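Long-range contact in oxidoreductase, 2OG-Fe(II) oxygenase family (Burkholderia pseudomallei, PDB 6N1F), which probably acts as an iron-dependent oxidoreductase of the 2-oxoglutarate-Fe(II) oxygenase family, holding its metal between two histidines and an aspartate: residues 136-147 and 218-229. Residues are numbered along the deposited sequence; the frame is centred on the assembly and turned at random.
Sequences YFIRRCQINRML and ERTSLVYFYSRH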
loop_
_atom_site.group_PDB
_atom_site.type_symbol
_atom_site.label_atom_id
_atom_site.label_comp_id
_atom_site.label_asym_id
_atom_site.label_seq_id
_atom_site.Cartn_x
_atom_site.Cartn_y
_atom_site.Cartn_z
ATOM N N TYR A 136 5.987 7.728 -12.954
ATOM C CA TYR A 136 5.464 6.510 -12.358
ATOM C C TYR A 136 3.962 6.421 -12.596
ATOM O O TYR A 136 3.270 7.438 -12.719
ATOM C CB TYR A 136 5.770 6.442 -10.864
ATOM C CG TYR A 136 7.148 5.908 -10.542
ATOM C CD1 TYR A 136 7.324 4.613 -10.079
ATOM C CD2 TYR A 136 8.277 6.699 -10.703
ATOM C CE1 TYR A 136 8.584 4.123 -9.778
ATOM C CE2 TYR A 136 9.534 6.216 -10.408
ATOM C CZ TYR A 136 9.692 4.935 -9.949
ATOM O OH TYR A 136 10.959 4.461 -9.655
ATOM N N PHE A 137 3.478 5.187 -12.698
ATOM C CA PHE A 137 2.080 4.883 -12.955
ATOM C C PHE A 137 1.532 4.037 -11.820
ATOM O O PHE A 137 2.219 3.143 -11.320
ATOM C CB PHE A 137 1.911 4.119 -14.272
ATOM C CG PHE A 137 2.570 4.785 -15.442
ATOM C CD1 PHE A 137 1.863 5.672 -16.229
ATOM C CD2 PHE A 137 3.894 4.527 -15.748
ATOM C CE1 PHE A 137 2.461 6.294 -17.312
ATOM C CE2 PHE A 137 4.500 5.146 -16.825
ATOM C CZ PHE A 137 3.780 6.032 -17.609
ATOM N N ILE A 138 0.292 4.308 -11.429
ATOM C CA ILE A 138 -0.415 3.443 -10.488
ATOM C C ILE A 138 -1.027 2.301 -11.301
ATOM O O ILE A 138 -1.954 2.515 -12.082
ATOM C CB ILE A 138 -1.485 4.214 -9.704
ATOM C CG1 ILE A 138 -0.845 5.302 -8.833
ATOM C CG2 ILE A 138 -2.304 3.276 -8.838
ATOM C CD1 ILE A 138 -1.850 6.254 -8.174
ATOM N N ARG A 139 -0.505 1.083 -11.122
ATOM C CA ARG A 139 -0.947 -0.048 -11.928
ATOM C C ARG A 139 -2.040 -0.875 -11.270
ATOM O O ARG A 139 -2.801 -1.546 -11.970
ATOM C CB ARG A 139 0.233 -0.971 -12.243
ATOM C CG ARG A 139 1.161 -0.478 -13.345
ATOM C CD ARG A 139 2.148 -1.567 -13.739
ATOM N NE ARG A 139 1.526 -2.661 -14.477
ATOM C CZ ARG A 139 1.496 -2.738 -15.807
ATOM N NH1 ARG A 139 2.048 -1.780 -16.543
ATOM N NH2 ARG A 139 0.917 -3.772 -16.403
ATOM N N ARG A 140 -2.115 -0.878 -9.946
ATOM C CA ARG A 140 -3.057 -1.724 -9.236
ATOM C C ARG A 140 -3.433 -1.001 -7.961
ATOM O O ARG A 140 -2.609 -0.295 -7.386
ATOM C CB ARG A 140 -2.450 -3.112 -8.941
ATOM C CG ARG A 140 -3.276 -3.976 -8.017
ATOM C CD ARG A 140 -2.757 -5.399 -7.956
ATOM N NE ARG A 140 -3.519 -6.200 -7.005
ATOM C CZ ARG A 140 -3.523 -7.530 -6.980
ATOM N NH1 ARG A 140 -2.807 -8.210 -7.865
ATOM N NH2 ARG A 140 -4.249 -8.180 -6.076
ATOM N N CYS A 141 -4.683 -1.164 -7.533
ATOM C CA CYS A 141 -5.201 -0.420 -6.394
ATOM C C CYS A 141 -6.458 -1.103 -5.876
ATOM O O CYS A 141 -7.365 -1.401 -6.659
ATOM C CB CYS A 141 -5.499 1.026 -6.796
ATOM S SG CYS A 141 -6.192 2.036 -5.472
ATOM N N GLN A 142 -6.514 -1.353 -4.569
ATOM C CA GLN A 142 -7.664 -2.027 -3.979
ATOM C C GLN A 142 -7.719 -1.745 -2.480
ATOM O O GLN A 142 -6.722 -1.366 -1.858
ATOM C CB GLN A 142 -7.620 -3.540 -4.242
ATOM C CG GLN A 142 -6.495 -4.248 -3.474
ATOM C CD GLN A 142 -6.227 -5.638 -3.968
ATOM O OE1 GLN A 142 -5.977 -5.846 -5.156
ATOM N NE2 GLN A 142 -6.278 -6.617 -3.056
ATOM N N ILE A 143 -8.911 -1.930 -1.914
ATOM C CA ILE A 143 -9.142 -1.840 -0.477
ATOM C C ILE A 143 -9.209 -3.265 0.061
ATOM O O ILE A 143 -10.018 -4.072 -0.419
ATOM C CB ILE A 143 -10.442 -1.084 -0.151
ATOM C CG1 ILE A 143 -10.524 0.256 -0.883
ATOM C CG2 ILE A 143 -10.542 -0.837 1.330
ATOM C CD1 ILE A 143 -9.729 1.322 -0.233
ATOM N N ASN A 144 -8.358 -3.580 1.045
ATOM C CA ASN A 144 -8.357 -4.882 1.706
ATOM C C ASN A 144 -8.979 -4.734 3.080
ATOM O O ASN A 144 -8.468 -3.981 3.914
ATOM C CB ASN A 144 -6.946 -5.441 1.851
ATOM C CG ASN A 144 -6.362 -5.860 0.544
ATOM O OD1 ASN A 144 -7.086 -6.090 -0.426
ATOM N ND2 ASN A 144 -5.046 -5.977 0.499
ATOM N N ARG A 145 -10.056 -5.470 3.327
ATOM C CA ARG A 145 -10.734 -5.451 4.616
ATOM C C ARG A 145 -10.476 -6.783 5.316
ATOM O O ARG A 145 -11.044 -7.819 4.942
ATOM C CB ARG A 145 -12.220 -5.177 4.424
ATOM C CG ARG A 145 -13.014 -5.153 5.710
ATOM C CD ARG A 145 -14.426 -4.688 5.430
ATOM N NE ARG A 145 -15.362 -5.197 6.421
ATOM C CZ ARG A 145 -16.116 -6.274 6.246
ATOM N NH1 ARG A 145 -16.049 -6.962 5.110
ATOM N NH2 ARG A 145 -16.938 -6.665 7.209
HETATM N N MSE A 146 -9.618 -6.754 6.329
HETATM C CA MSE A 146 -9.140 -7.974 6.962
HETATM C C MSE A 146 -9.827 -8.172 8.298
HETATM O O MSE A 146 -9.769 -7.297 9.172
HETATM C CB MSE A 146 -7.613 -7.931 7.148
HETATM C CG MSE A 146 -6.817 -7.772 5.854
HETATM SE SE MSE A 146 -4.900 -7.715 6.230
HETATM C CE MSE A 146 -4.643 -9.485 7.001
ATOM N N LEU A 147 -10.487 -9.313 8.444
ATOM C CA LEU A 147 -11.258 -9.596 9.638
ATOM C C LEU A 147 -10.381 -10.285 10.680
ATOM O O LEU A 147 -9.240 -10.670 10.410
ATOM C CB LEU A 147 -12.464 -10.459 9.279
ATOM C CG LEU A 147 -13.307 -9.891 8.148
ATOM C CD1 LEU A 147 -14.448 -10.833 7.834
ATOM C CD2 LEU A 147 -13.826 -8.526 8.517
ATOM N N GLU A 218 -11.271 -5.367 12.914
ATOM C CA GLU A 218 -10.978 -5.495 11.494
ATOM C C GLU A 218 -9.937 -4.455 11.113
ATOM O O GLU A 218 -9.775 -3.438 11.787
ATOM C CB GLU A 218 -12.242 -5.327 10.642
ATOM C CG GLU A 218 -12.769 -3.910 10.593
ATOM C CD GLU A 218 -13.983 -3.764 9.685
ATOM O OE1 GLU A 218 -14.850 -4.662 9.686
ATOM O OE2 GLU A 218 -14.068 -2.746 8.965
ATOM N N ARG A 219 -9.228 -4.729 10.022
ATOM C CA ARG A 219 -8.132 -3.887 9.564
ATOM C C ARG A 219 -8.381 -3.594 8.094
ATOM O O ARG A 219 -8.508 -4.524 7.285
ATOM C CB ARG A 219 -6.783 -4.584 9.794
ATOM C CG ARG A 219 -5.521 -3.911 9.220
ATOM C CD ARG A 219 -4.474 -5.012 9.040
ATOM N NE ARG A 219 -3.084 -4.569 9.045
ATOM C CZ ARG A 219 -2.373 -4.310 7.948
ATOM N NH1 ARG A 219 -2.922 -4.428 6.736
ATOM N NH2 ARG A 219 -1.106 -3.954 8.061
ATOM N N THR A 220 -8.481 -2.309 7.759
ATOM C CA THR A 220 -8.868 -1.849 6.429
ATOM C C THR A 220 -7.779 -0.949 5.872
ATOM O O THR A 220 -7.382 0.017 6.524
ATOM C CB THR A 220 -10.187 -1.083 6.476
ATOM O OG1 THR A 220 -11.162 -1.868 7.169
ATOM C CG2 THR A 220 -10.672 -0.763 5.068
ATOM N N SER A 221 -7.307 -1.254 4.671
ATOM C CA SER A 221 -6.190 -0.512 4.112
ATOM C C SER A 221 -6.369 -0.341 2.613
ATOM O O SER A 221 -6.849 -1.249 1.931
ATOM C CB SER A 221 -4.860 -1.222 4.414
ATOM O OG SER A 221 -4.825 -2.528 3.865
ATOM N N LEU A 222 -5.986 0.831 2.108
ATOM C CA LEU A 222 -5.912 1.082 0.671
ATOM C C LEU A 222 -4.498 0.763 0.194
ATOM O O LEU A 222 -3.528 1.374 0.660
ATOM C CB LEU A 222 -6.273 2.539 0.360
ATOM C CG LEU A 222 -6.645 2.895 -1.072
ATOM C CD1 LEU A 222 -7.198 4.303 -1.087
ATOM C CD2 LEU A 222 -5.481 2.808 -2.009
ATOM N N VAL A 223 -4.384 -0.150 -0.767
ATOM C CA VAL A 223 -3.098 -0.647 -1.235
ATOM C C VAL A 223 -2.976 -0.327 -2.721
ATOM O O VAL A 223 -3.905 -0.584 -3.490
ATOM C CB VAL A 223 -2.963 -2.162 -0.984
ATOM C CG1 VAL A 223 -1.682 -2.686 -1.584
ATOM C CG2 VAL A 223 -3.009 -2.460 0.501
ATOM N N TYR A 224 -1.842 0.232 -3.129
ATOM C CA TYR A 224 -1.626 0.414 -4.561
ATOM C C TYR A 224 -0.155 0.264 -4.904
ATOM O O TYR A 224 0.721 0.328 -4.039
ATOM C CB TYR A 224 -2.169 1.753 -5.090
ATOM C CG TYR A 224 -1.753 3.057 -4.416
ATOM C CD1 TYR A 224 -0.937 3.975 -5.075
ATOM C CD2 TYR A 224 -2.246 3.408 -3.164
ATOM C CE1 TYR A 224 -0.588 5.194 -4.484
ATOM C CE2 TYR A 224 -1.900 4.624 -2.562
ATOM C CZ TYR A 224 -1.077 5.506 -3.221
ATOM O OH TYR A 224 -0.748 6.690 -2.604
ATOM N N PHE A 225 0.102 0.089 -6.201
ATOM C CA PHE A 225 1.400 -0.334 -6.701
ATOM C C PHE A 225 1.864 0.592 -7.816
ATOM O O PHE A 225 1.088 0.949 -8.706
ATOM C CB PHE A 225 1.325 -1.786 -7.190
ATOM C CG PHE A 225 0.908 -2.758 -6.109
ATOM C CD1 PHE A 225 1.857 -3.418 -5.351
ATOM C CD2 PHE A 225 -0.432 -2.978 -5.837
ATOM C CE1 PHE A 225 1.481 -4.295 -4.356
ATOM C CE2 PHE A 225 -0.816 -3.850 -4.846
ATOM C CZ PHE A 225 0.141 -4.513 -4.105
ATOM N N TYR A 226 3.134 0.976 -7.753
ATOM C CA TYR A 226 3.745 1.922 -8.673
ATOM C C TYR A 226 4.757 1.206 -9.563
ATOM O O TYR A 226 5.565 0.404 -9.082
ATOM C CB TYR A 226 4.463 3.045 -7.911
ATOM C CG TYR A 226 3.650 4.253 -7.511
ATOM C CD1 TYR A 226 3.182 5.146 -8.463
ATOM C CD2 TYR A 226 3.395 4.534 -6.175
ATOM C CE1 TYR A 226 2.467 6.279 -8.106
ATOM C CE2 TYR A 226 2.668 5.670 -5.807
ATOM C CZ TYR A 226 2.210 6.533 -6.780
ATOM O OH TYR A 226 1.491 7.655 -6.443
ATOM N N SER A 227 4.711 1.510 -10.855
ATOM C CA SER A 227 5.673 1.022 -11.830
ATOM C C SER A 227 5.981 2.148 -12.809
ATOM O O SER A 227 5.139 3.014 -13.051
ATOM C CB SER A 227 5.133 -0.201 -12.587
ATOM O OG SER A 227 6.028 -0.641 -13.604
ATOM N N ARG A 228 7.197 2.142 -13.360
ATOM C CA ARG A 228 7.499 3.010 -14.494
ATOM C C ARG A 228 7.004 2.427 -15.809
ATOM O O ARG A 228 6.969 3.137 -16.815
ATOM C CB ARG A 228 9.002 3.269 -14.597
ATOM C CG ARG A 228 9.612 3.977 -13.410
ATOM C CD ARG A 228 11.124 4.002 -13.538
ATOM N NE ARG A 228 11.672 2.651 -13.651
ATOM C CZ ARG A 228 12.193 2.131 -14.760
ATOM N NH1 ARG A 228 12.275 2.844 -15.879
ATOM N NH2 ARG A 228 12.651 0.889 -14.744
ATOM N N HIS A 229 6.622 1.160 -15.826
ATOM C CA HIS A 229 6.095 0.527 -17.026
ATOM C C HIS A 229 4.584 0.655 -17.032
ATOM O O HIS A 229 3.922 0.283 -16.060
ATOM C CB HIS A 229 6.497 -0.950 -17.083
ATOM C CG HIS A 229 6.047 -1.656 -18.323
ATOM N ND1 HIS A 229 6.360 -1.209 -19.591
ATOM C CD2 HIS A 229 5.326 -2.789 -18.491
ATOM C CE1 HIS A 229 5.845 -2.035 -20.486
ATOM N NE2 HIS A 229 5.210 -3.000 -19.845
HETATM O O HOH W 1 -6.001 -4.516 6.021
#
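Strands 137-147 and 218-227 run antiparallel, at 169°, in hydrogen-bonded pairs from Phe137-Ser227 to Met146-Arg219, interrupted by a beta bulge where Arg139 and Arg140 together face Phe225: Arg139 N donates to Phe225 O (2.9 Å) and Phe225 N to Arg140 O (3.0 Å). The bulge carries Arg139 out of the regular alternation, and its long chain, bent about CG-CD (chi3 71°), lays CD against Ser227 CB and brings NH1 to His229 O at 2.8 Å; that oxygen lies in the guanidinium plane, although NH1 stands above the carbonyl plane. Gly231 O also takes NH1 and Asp96 pairs with NE, so the buried cation is probably well compensated. On one face Arg140, extended, lies alongside the Phe225 ring, its methylenes supplying the apolar surface (CB to CD2 3.7 Å). NE and NH2 then both grip Gln142 OE1, while Gln142 NE2 in turn donates to Asn144 OD1, an amide well suited to accept it on a lone pair. The middle of the other face is largely apolar: Ile138 CG1 sits 3.5 Å from Tyr226 CE1, Cys141 SG meets Leu222 CD2, and the tip of Ile143 packs on Leu222 CG (CD1 to CG 3.6 Å). At one end Arg228 CG rests over the face of the Tyr136 ring, a CH-pi contact (3.7 Å to the centroid), leaving both polar ends for Glu165; at the far end of the apolar face, Arg145 NE forms a salt bridge with Glu218 OE1, its hydrogen bond weak. The two strands are inner members of the antiparallel sheet of this family's double-stranded beta-helix fold, between 88-92 and 166-171. Helix 109-117 covers Ile138, Cys141 and Tyr224, whereas Phe225, stacked on Tyr164, touches the iron ligand Asp157, and its side chain comes within about 5 Å of the iron.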